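Local coordinates for UDP-N-acetylglucosamine pyrophosphorylase (Entamoeba histolytica, PDB 3OC9), which probably catalyses the transfer of uridylate from UTP to N-acetyl-alpha-D-glucosamine 1-phosphate, making UDP-N-acetylglucosamine and diphosphate, at residues E29-G34 with E81-Y86; M93-L98 with K176-S181; R329-S334 with N358-K363. All coordinates share one frame; numbering follows the deposited sequence. Where two conformers were deposited one is given.

Interaction 1 of 3, residues E29-G34 with E81-Y86; sequences ELISQG and ELASEY
With its CG anti to the backbone N (chi1 174°), Y86 swings its ring across to helix 21-32, where E29, in one of its two conformers, brings its carboxylate up by the same first rotation and then a bend at chi2 (71°). This is a helix-helix contact: the last turn of helix 21-32 lies against the C-terminal part of helix 68-87, two helices of the GT-A-like nucleotidyltransferase fold. The nearest CA atoms across the contact are those of S32 and A83, 5.3 Å apart, a spacing made possible by two small side chains meeting there. A83 points its methyl toward helix 21-32, and CG2 of I31 rests on it, with 3.7 Å between I31 CG2 and A83 CB. S32 sits beside them, its CB 4.1 Å from A83 CB, and the A83 carbonyl oxygen lies near the same S32 carbon.

Nearer the surface, Y86 lies beside E29. In that conformer E29 OE1 comes 3.9 Å from Y86 CE2, approaching the ring obliquely, and the carboxylate and ring planes stand 74° apart; with a second conformer modelled, this placement is tentative. Y86 also meets the ring of Y25 and the side chain of L28, both on helix 21-32, while V92 packs on I31 from a loop.

No hydrogen bond crosses between the two segments. The polar part of S32 turns back on its own helix, which ends in a Schellman motif with G34 at positive phi. Its OG donates to E29 O at 2.7 Å, and Q33 N reaches that same oxygen from the same face of the carbonyl plane.

Interaction 2 of 3, residues M93-L98 with K176-S181; sequences MIHWFL and KGIKYS
H95 and the K176 side chain meet at roughly a right angle, the lysine methylenes passing by the imidazole while I178 comes in beside them. The nearest pair is H95 NE2 and K176 CD, 4.1 Å apart, with the methylene set obliquely to the ring. A bend at chi2 (-77°) turns the aliphatic part of K176 along this course. Its ammonium is not in contact with the imidazole: K176 NZ stays 4.8 Å from H95 NE2. If the histidine carried a charge, that proximity would probably be unfavourable.

I178 CD1 reaches both H95 and F97, the two side chains of strand 95-100 that point toward it. The methyl lies 4.3 Å from H95 CB and also comes obliquely to the imidazole. At F97 the approach is different, since I178 CD1 meets the edge of the phenyl ring, close to its plane, at 4.5 Å from F97 CZ. H95 and F97 are two apart in the strand.

The setting is the central mixed sheet of the GT-A-like fold, whose strands 95-100, 36-41 and 180-184 run parallel. Strand 36-41 lies between the other two, pairing with each of them, so the CA atoms of H95 and I178 remain 9.0 Å apart and side chains alone span the gap. Helix 169-176, which ends in a Schellman motif at G177, lays F172 against both H95 and F97.

The polar end of H95 is directed to the neighbouring strand, where ND1 hydrogen-bonds to NE2 of H126. On one imidazole face lies M93 CG, 4.0 Å above the plane and displaced toward the rim.

Interaction 3 of 3, residues R329-S334 with N358-K363; sequences RFIEFS and NIYYLK
F330 drives the edge of its ring at Y360 in an offset edge-to-face pair, the planes 82° apart and the centroids separated by 5.8 Å. The offset carries the phenyl toward the root of the tyrosine: F330 CE2 is 3.8 Å from Y360 CB, which lies in the plane of the F330 ring, and CE2 is only slightly farther from CG. I331 adds two branches to the same apolar patch. Its CD1 reaches Y360 CE2 at 4.0 Å, obliquely to that ring, while its CG2 touches the hydroxyl oxygen of Y361, with 4.0 Å between I331 CG2 and Y361 OH. One isoleucine therefore meets two successive tyrosines, and no hydrogen bond joins the segments.

Rotation about the CA-CB bonds accounts for this meeting. F330 and Y360 each hold CG anti to the backbone N, extending both rings into the space between the helices. In I331, chi2 of -75° folds CD1 round to the Y360 ring.

The next shell is helix 347-364 itself: L357, one turn before Y361, touches both F330 and I331, and R356 also packs on F330. On the short helix 329-332, R329 forms a salt bridge with E221 and E332 one with K212, ties that probably help to hold the turn carrying F330 and I331. Beyond it S334 bonds through OG to D353, a second link to helix 347-364. In this UDPGP-family enzyme the arrangement is helix-helix packing at the surface, built on an edge-to-face aromatic pair, between helix 329-332, which follows strand 322-326, and the long helix 347-364.

In the fold
From the N terminus, the chain runs through helix 21-32 and strand 36-41 before helix 68-87 returns to close interaction 1. Strand 95-100 follows directly and opens interaction 2, which closes at the end of helix 169-176 and the turn leading into strand 180-184. Interaction 3 comes last, joining helix 329-332 to helix 347-364 across a much shorter loop. The three are in series, with none nested or crossing. Interactions 1 and 2 adjoin: G34 O packs on I178 CG1, and I31 CG2 on I94 CG1, so the helix pair abuts the segments that lead into the central sheet. Interaction 3 stands apart, its nearest atoms about 11 Å from interaction 1 and about 12 Å from interaction 2.

Interaction 1 of 3, residues E29-G34 with E81-Y86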
loop_
_atom_site.group_PDB
_atom_site.type_symbol
_atom_site.label_atom_id
_atom_site.label_comp_id
_atom_site.label_asym_id
_atom_site.label_seq_id
_atom_site.Cartn_x
_atom_site.Cartn_y
_atom_site.Cartn_z
ATOM N N GLU A 29 -6.930 20.893 -3.880
ATOM C CA GLU A 29 -6.121 22.052 -4.308
ATOM C C GLU A 29 -4.650 21.681 -4.563
ATOM O O GLU A 29 -4.073 22.036 -5.607
ATOM C CB GLU A 29 -6.218 23.201 -3.286
ATOM C CG GLU A 29 -5.341 24.434 -3.613
ATOM C CD GLU A 29 -5.843 25.235 -4.808
ATOM O OE1 GLU A 29 -7.051 25.175 -5.112
ATOM O OE2 GLU A 29 -5.024 25.936 -5.441
ATOM N N LEU A 30 -4.037 20.967 -3.618
ATOM C CA LEU A 30 -2.646 20.519 -3.770
ATOM C C LEU A 30 -2.438 19.550 -4.956
ATOM O O LEU A 30 -1.432 19.672 -5.686
ATOM C CB LEU A 30 -2.107 19.953 -2.432
ATOM C CG LEU A 30 -1.927 21.016 -1.325
ATOM C CD1 LEU A 30 -1.767 20.413 0.084
ATOM C CD2 LEU A 30 -0.761 21.966 -1.632
ATOM N N ILE A 31 -3.372 18.609 -5.155
ATOM C CA ILE A 31 -3.333 17.705 -6.319
ATOM C C ILE A 31 -3.409 18.533 -7.629
ATOM O O ILE A 31 -2.615 18.314 -8.547
ATOM C CB ILE A 31 -4.482 16.640 -6.291
ATOM C CG1 ILE A 31 -4.270 15.604 -5.164
ATOM C CG2 ILE A 31 -4.633 15.929 -7.665
ATOM C CD1 ILE A 31 -5.547 14.812 -4.803
ATOM N N SER A 32 -4.337 19.496 -7.677
ATOM C CA SER A 32 -4.511 20.375 -8.864
ATOM C C SER A 32 -3.270 21.219 -9.233
ATOM O O SER A 32 -3.069 21.543 -10.421
ATOM C CB SER A 32 -5.760 21.284 -8.706
ATOM O OG SER A 32 -5.447 22.453 -7.951
ATOM N N GLN A 33 -2.449 21.566 -8.235
ATOM C CA GLN A 33 -1.214 22.358 -8.416
ATOM C C GLN A 33 0.018 21.522 -8.813
ATOM O O GLN A 33 1.123 22.063 -8.964
ATOM C CB GLN A 33 -0.905 23.179 -7.148
ATOM C CG GLN A 33 -1.885 24.340 -6.881
ATOM C CD GLN A 33 -1.806 24.898 -5.448
ATOM O OE1 GLN A 33 -1.163 24.325 -4.568
ATOM N NE2 GLN A 33 -2.470 26.026 -5.218
ATOM N N GLY A 34 -0.181 20.215 -8.996
ATOM C CA GLY A 34 0.916 19.280 -9.314
ATOM C C GLY A 34 1.875 19.012 -8.158
ATOM O O GLY A 34 3.071 18.753 -8.366
ATOM N N GLU A 81 -9.582 14.038 -12.102
ATOM C CA GLU A 81 -10.875 14.618 -12.549
ATOM C C GLU A 81 -11.548 15.468 -11.452
ATOM O O GLU A 81 -11.974 16.594 -11.718
ATOM C CB GLU A 81 -11.796 13.494 -13.009
ATOM C CG GLU A 81 -13.117 13.933 -13.640
ATOM C CD GLU A 81 -13.846 12.774 -14.312
ATOM O OE1 GLU A 81 -14.155 11.750 -13.649
ATOM O OE2 GLU A 81 -14.110 12.902 -15.531
ATOM N N LEU A 82 -11.617 14.942 -10.228
ATOM C CA LEU A 82 -12.176 15.686 -9.086
ATOM C C LEU A 82 -11.421 17.002 -8.795
ATOM O O LEU A 82 -12.050 18.056 -8.548
ATOM C CB LEU A 82 -12.249 14.790 -7.826
ATOM C CG LEU A 82 -13.250 13.618 -7.848
ATOM C CD1 LEU A 82 -13.202 12.782 -6.543
ATOM C CD2 LEU A 82 -14.692 14.122 -8.069
ATOM N N ALA A 83 -10.087 16.936 -8.817
ATOM C CA ALA A 83 -9.247 18.115 -8.643
ATOM C C ALA A 83 -9.462 19.148 -9.767
ATOM O O ALA A 83 -9.468 20.363 -9.501
ATOM C CB ALA A 83 -7.766 17.720 -8.550
ATOM N N SER A 84 -9.609 18.661 -11.004
ATOM C CA SER A 84 -9.830 19.544 -12.164
ATOM C C SER A 84 -11.180 20.263 -12.079
ATOM O O SER A 84 -11.261 21.470 -12.375
ATOM C CB SER A 84 -9.693 18.770 -13.493
ATOM O OG SER A 84 -9.953 19.606 -14.628
ATOM N N GLU A 85 -12.225 19.542 -11.668
ATOM C CA GLU A 85 -13.570 20.129 -11.520
ATOM C C GLU A 85 -13.629 21.181 -10.397
ATOM O O GLU A 85 -14.354 22.186 -10.505
ATOM C CB GLU A 85 -14.634 19.038 -11.319
ATOM C CG GLU A 85 -14.756 18.063 -12.508
ATOM C CD GLU A 85 -15.813 16.964 -12.347
ATOM O OE1 GLU A 85 -16.304 16.727 -11.225
ATOM O OE2 GLU A 85 -16.153 16.319 -13.370
ATOM N N TYR A 86 -12.860 20.950 -9.327
ATOM C CA TYR A 86 -12.781 21.874 -8.193
ATOM C C TYR A 86 -12.045 23.189 -8.508
ATOM O O TYR A 86 -12.550 24.278 -8.202
ATOM C CB TYR A 86 -12.134 21.171 -6.984
ATOM C CG TYR A 86 -11.872 22.064 -5.780
ATOM C CD1 TYR A 86 -12.929 22.568 -5.011
ATOM C CD2 TYR A 86 -10.568 22.415 -5.414
ATOM C CE1 TYR A 86 -12.685 23.392 -3.903
ATOM C CE2 TYR A 86 -10.320 23.235 -4.305
ATOM C CZ TYR A 86 -11.384 23.713 -3.559
ATOM O OH TYR A 86 -11.140 24.526 -2.469
#

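Interaction 2 of 3, residues M93-L98 with K176-S181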
loop_
_atom_site.group_PDB
_atom_site.type_symbol
_atom_site.label_atom_id
_atom_site.label_comp_id
_atom_site.label_asym_id
_atom_site.label_seq_id
_atom_site.Cartn_x
_atom_site.Cartn_y
_atom_site.Cartn_z
ATOM N N MET A 93 -2.064 16.421 -13.243
ATOM C CA MET A 93 -1.255 15.179 -13.345
ATOM C C MET A 93 -0.734 14.680 -11.986
ATOM O O MET A 93 -0.129 15.455 -11.247
ATOM C CB MET A 93 -0.083 15.377 -14.344
ATOM C CG MET A 93 0.754 14.109 -14.644
ATOM S SD MET A 93 1.893 14.225 -16.070
ATOM C CE MET A 93 0.747 14.120 -17.425
ATOM N N ILE A 94 -0.977 13.400 -11.679
ATOM C CA ILE A 94 -0.327 12.704 -10.533
ATOM C C ILE A 94 0.769 11.727 -11.027
ATOM O O ILE A 94 0.450 10.706 -11.619
ATOM C CB ILE A 94 -1.373 11.910 -9.651
ATOM C CG1 ILE A 94 -2.476 12.834 -9.121
ATOM C CG2 ILE A 94 -0.648 11.175 -8.463
ATOM C CD1 ILE A 94 -3.698 12.044 -8.501
ATOM N N HIS A 95 2.049 12.033 -10.784
ATOM C CA HIS A 95 3.157 11.128 -11.168
ATOM C C HIS A 95 3.182 9.860 -10.257
ATOM O O HIS A 95 2.896 9.964 -9.057
ATOM C CB HIS A 95 4.509 11.895 -11.156
ATOM C CG HIS A 95 4.686 12.835 -12.324
ATOM N ND1 HIS A 95 5.147 12.412 -13.555
ATOM C CD2 HIS A 95 4.416 14.158 -12.461
ATOM C CE1 HIS A 95 5.172 13.436 -14.394
ATOM N NE2 HIS A 95 4.720 14.507 -13.761
ATOM N N TRP A 96 3.505 8.691 -10.838
ATOM C CA TRP A 96 3.473 7.367 -10.165
ATOM C C TRP A 96 4.844 6.684 -10.307
ATOM O O TRP A 96 5.280 6.400 -11.437
ATOM C CB TRP A 96 2.356 6.489 -10.789
ATOM C CG TRP A 96 2.132 5.080 -10.205
ATOM C CD1 TRP A 96 2.706 4.532 -9.063
ATOM C CD2 TRP A 96 1.262 4.067 -10.735
ATOM N NE1 TRP A 96 2.232 3.237 -8.876
ATOM C CE2 TRP A 96 1.353 2.932 -9.881
ATOM C CE3 TRP A 96 0.409 4.011 -11.851
ATOM C CZ2 TRP A 96 0.621 1.749 -10.110
ATOM C CZ3 TRP A 96 -0.333 2.825 -12.083
ATOM C CH2 TRP A 96 -0.223 1.714 -11.202
ATOM N N PHE A 97 5.511 6.440 -9.169
ATOM C CA PHE A 97 6.856 5.820 -9.137
ATOM C C PHE A 97 6.692 4.354 -8.667
ATOM O O PHE A 97 6.173 4.105 -7.564
ATOM C CB PHE A 97 7.794 6.652 -8.217
ATOM C CG PHE A 97 7.865 8.121 -8.609
ATOM C CD1 PHE A 97 8.672 8.535 -9.688
ATOM C CD2 PHE A 97 7.118 9.081 -7.928
ATOM C CE1 PHE A 97 8.711 9.886 -10.091
ATOM C CE2 PHE A 97 7.155 10.444 -8.310
ATOM C CZ PHE A 97 7.963 10.844 -9.401
ATOM N N LEU A 98 7.126 3.405 -9.513
ATOM C CA LEU A 98 6.911 1.972 -9.264
ATOM C C LEU A 98 8.236 1.261 -9.053
ATOM O O LEU A 98 9.050 1.163 -9.978
ATOM C CB LEU A 98 6.166 1.313 -10.436
ATOM C CG LEU A 98 4.708 1.685 -10.646
ATOM C CD1 LEU A 98 4.644 2.830 -11.627
ATOM C CD2 LEU A 98 3.927 0.467 -11.172
ATOM N N LYS A 176 9.560 19.313 -10.542
ATOM C CA LYS A 176 8.098 19.316 -10.763
ATOM C C LYS A 176 7.266 20.022 -9.667
ATOM O O LYS A 176 6.059 20.250 -9.851
ATOM C CB LYS A 176 7.585 17.875 -10.954
ATOM C CG LYS A 176 8.145 17.127 -12.166
ATOM C CD LYS A 176 7.468 17.584 -13.457
ATOM C CE LYS A 176 8.244 17.141 -14.680
ATOM N NZ LYS A 176 7.589 17.637 -15.923
ATOM N N GLY A 177 7.896 20.359 -8.543
ATOM C CA GLY A 177 7.197 20.977 -7.397
ATOM C C GLY A 177 6.430 20.000 -6.491
ATOM O O GLY A 177 5.569 20.416 -5.705
ATOM N N ILE A 178 6.733 18.705 -6.601
ATOM C CA ILE A 178 6.092 17.670 -5.756
ATOM C C ILE A 178 6.515 17.786 -4.276
ATOM O O ILE A 178 7.722 17.776 -3.949
ATOM C CB ILE A 178 6.353 16.244 -6.312
ATOM C CG1 ILE A 178 5.679 16.081 -7.694
ATOM C CG2 ILE A 178 5.888 15.140 -5.279
ATOM C CD1 ILE A 178 6.115 14.816 -8.468
ATOM N N LYS A 179 5.520 17.938 -3.399
ATOM C CA LYS A 179 5.742 18.188 -1.960
ATOM C C LYS A 179 5.362 17.009 -1.043
ATOM O O LYS A 179 5.942 16.865 0.045
ATOM C CB LYS A 179 4.978 19.443 -1.496
ATOM C CG LYS A 179 5.347 20.775 -2.201
ATOM C CD LYS A 179 6.763 21.234 -1.818
ATOM C CE LYS A 179 7.097 22.606 -2.390
ATOM N NZ LYS A 179 8.231 23.204 -1.617
ATOM N N TYR A 180 4.365 16.216 -1.449
ATOM C CA TYR A 180 3.861 15.081 -0.624
ATOM C C TYR A 180 3.643 13.806 -1.460
ATOM O O TYR A 180 3.082 13.890 -2.548
ATOM C CB TYR A 180 2.519 15.461 0.048
ATOM C CG TYR A 180 2.596 16.632 1.015
ATOM C CD1 TYR A 180 3.238 16.493 2.251
ATOM C CD2 TYR A 180 2.025 17.880 0.699
ATOM C CE1 TYR A 180 3.313 17.580 3.162
ATOM C CE2 TYR A 180 2.105 18.975 1.614
ATOM C CZ TYR A 180 2.746 18.800 2.834
ATOM O OH TYR A 180 2.846 19.840 3.754
ATOM N N SER A 181 4.078 12.638 -0.950
ATOM C CA SER A 181 3.931 11.337 -1.652
ATOM C C SER A 181 3.270 10.302 -0.716
ATOM O O SER A 181 3.607 10.242 0.480
ATOM C CB SER A 181 5.302 10.791 -2.143
ATOM O OG SER A 181 5.979 11.685 -3.052
#

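Interaction 3 of 3, residues R329-S334 with N358-K363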
loop_
_atom_site.group_PDB
_atom_site.type_symbol
_atom_site.label_atom_id
_atom_site.label_comp_id
_atom_site.label_asym_id
_atom_site.label_seq_id
_atom_site.Cartn_x
_atom_site.Cartn_y
_atom_site.Cartn_z
ATOM N N ARG A 329 -11.724 -0.363 8.995
ATOM C CA ARG A 329 -11.399 -1.544 8.168
ATOM C C ARG A 329 -12.431 -1.672 7.040
ATOM O O ARG A 329 -12.091 -2.054 5.918
ATOM C CB ARG A 329 -11.352 -2.851 9.006
ATOM C CG ARG A 329 -10.295 -2.844 10.149
ATOM C CD ARG A 329 -10.344 -4.113 11.045
ATOM N NE ARG A 329 -9.573 -3.931 12.286
ATOM C CZ ARG A 329 -8.450 -4.569 12.589
ATOM N NH1 ARG A 329 -7.935 -5.474 11.764
ATOM N NH2 ARG A 329 -7.843 -4.308 13.744
ATOM N N PHE A 330 -13.691 -1.341 7.336
ATOM C CA PHE A 330 -14.787 -1.525 6.361
ATOM C C PHE A 330 -14.605 -0.629 5.108
ATOM O O PHE A 330 -15.064 -0.953 4.001
ATOM C CB PHE A 330 -16.141 -1.297 7.080
ATOM C CG PHE A 330 -17.345 -1.351 6.183
ATOM C CD1 PHE A 330 -18.053 -2.550 6.014
ATOM C CD2 PHE A 330 -17.809 -0.201 5.541
ATOM C CE1 PHE A 330 -19.178 -2.611 5.188
ATOM C CE2 PHE A 330 -18.939 -0.257 4.708
ATOM C CZ PHE A 330 -19.625 -1.462 4.535
ATOM N N ILE A 331 -13.922 0.501 5.302
ATOM C CA ILE A 331 -13.698 1.491 4.244
ATOM C C ILE A 331 -12.370 1.255 3.464
ATOM O O ILE A 331 -12.345 1.360 2.223
ATOM C CB ILE A 331 -13.692 2.951 4.843
ATOM C CG1 ILE A 331 -14.996 3.266 5.617
ATOM C CG2 ILE A 331 -13.311 4.028 3.784
ATOM C CD1 ILE A 331 -16.246 3.542 4.746
ATOM N N GLU A 332 -11.273 0.959 4.168
ATOM C CA GLU A 332 -9.930 0.969 3.501
ATOM C C GLU A 332 -8.972 -0.189 3.877
ATOM O O GLU A 332 -7.743 -0.026 3.775
ATOM C CB GLU A 332 -9.236 2.365 3.638
ATOM C CG GLU A 332 -8.185 2.694 2.522
ATOM C CD GLU A 332 -7.404 4.023 2.687
ATOM O OE1 GLU A 332 -6.478 4.260 1.864
ATOM O OE2 GLU A 332 -7.674 4.820 3.623
ATOM N N PHE A 333 -9.498 -1.367 4.258
ATOM C CA PHE A 333 -8.603 -2.558 4.458
ATOM C C PHE A 333 -9.202 -3.934 4.075
ATOM O O PHE A 333 -9.966 -4.508 4.846
ATOM C CB PHE A 333 -8.028 -2.614 5.893
ATOM C CG PHE A 333 -6.957 -3.686 6.078
ATOM C CD1 PHE A 333 -5.646 -3.450 5.696
ATOM C CD2 PHE A 333 -7.292 -4.945 6.606
ATOM C CE1 PHE A 333 -4.658 -4.449 5.841
ATOM C CE2 PHE A 333 -6.318 -5.958 6.749
ATOM C CZ PHE A 333 -5.005 -5.703 6.368
ATOM N N SER A 334 -8.822 -4.472 2.909
ATOM C CA SER A 334 -9.126 -5.890 2.553
ATOM C C SER A 334 -8.002 -6.432 1.659
ATOM O O SER A 334 -7.885 -6.015 0.504
ATOM C CB SER A 334 -10.498 -6.017 1.859
ATOM O OG SER A 334 -10.891 -7.390 1.696
ATOM N N ASN A 358 -19.728 -0.807 -1.526
ATOM C CA ASN A 358 -20.451 -0.160 -2.621
ATOM C C ASN A 358 -21.953 0.053 -2.294
ATOM O O ASN A 358 -22.541 1.091 -2.637
ATOM C CB ASN A 358 -20.260 -0.939 -3.942
ATOM C CG ASN A 358 -18.825 -0.870 -4.471
ATOM O OD1 ASN A 358 -18.066 0.038 -4.125
ATOM N ND2 ASN A 358 -18.458 -1.825 -5.320
ATOM N N ILE A 359 -22.542 -0.905 -1.585
ATOM C CA ILE A 359 -23.925 -0.766 -1.055
ATOM C C ILE A 359 -24.050 0.408 -0.060
ATOM O O ILE A 359 -24.976 1.238 -0.166
ATOM C CB ILE A 359 -24.409 -2.085 -0.408
ATOM C CG1 ILE A 359 -24.502 -3.183 -1.471
ATOM C CG2 ILE A 359 -25.755 -1.888 0.317
ATOM C CD1 ILE A 359 -24.707 -4.579 -0.898
ATOM N N TYR A 360 -23.112 0.483 0.887
ATOM C CA TYR A 360 -23.006 1.611 1.820
ATOM C C TYR A 360 -22.946 2.977 1.105
ATOM O O TYR A 360 -23.656 3.915 1.502
ATOM C CB TYR A 360 -21.819 1.400 2.799
ATOM C CG TYR A 360 -21.430 2.622 3.652
ATOM C CD1 TYR A 360 -22.071 2.884 4.868
ATOM C CD2 TYR A 360 -20.415 3.499 3.241
ATOM C CE1 TYR A 360 -21.717 3.991 5.650
ATOM C CE2 TYR A 360 -20.058 4.618 4.015
ATOM C CZ TYR A 360 -20.712 4.855 5.215
ATOM O OH TYR A 360 -20.374 5.953 5.996
ATOM N N TYR A 361 -22.114 3.097 0.062
ATOM C CA TYR A 361 -21.976 4.368 -0.673
ATOM C C TYR A 361 -23.298 4.754 -1.401
ATOM O O TYR A 361 -23.717 5.931 -1.393
ATOM C CB TYR A 361 -20.787 4.319 -1.652
ATOM C CG TYR A 361 -19.394 4.516 -1.008
ATOM C CD1 TYR A 361 -19.222 5.330 0.131
ATOM C CD2 TYR A 361 -18.251 3.923 -1.580
ATOM C CE1 TYR A 361 -17.923 5.530 0.711
ATOM C CE2 TYR A 361 -16.957 4.115 -1.007
ATOM C CZ TYR A 361 -16.813 4.920 0.130
ATOM O OH TYR A 361 -15.547 5.112 0.705
ATOM N N LEU A 362 -23.959 3.769 -2.006
ATOM C CA LEU A 362 -25.271 4.010 -2.632
ATOM C C LEU A 362 -26.317 4.562 -1.643
ATOM O O LEU A 362 -27.047 5.496 -1.980
ATOM C CB LEU A 362 -25.798 2.751 -3.339
ATOM C CG LEU A 362 -25.216 2.406 -4.715
ATOM C CD1 LEU A 362 -25.574 0.961 -5.146
ATOM C CD2 LEU A 362 -25.614 3.413 -5.819
ATOM N N LYS A 363 -26.364 4.002 -0.437
ATOM C CA LYS A 363 -27.286 4.464 0.620
ATOM C C LYS A 363 -26.931 5.861 1.157
ATOM O O LYS A 363 -27.820 6.655 1.490
ATOM C CB LYS A 363 -27.362 3.448 1.766
ATOM C CG LYS A 363 -27.987 2.096 1.368
ATOM C CD LYS A 363 -27.916 1.088 2.519
ATOM C CE LYS A 363 -28.394 -0.287 2.059
ATOM N NZ LYS A 363 -28.230 -1.348 3.100
#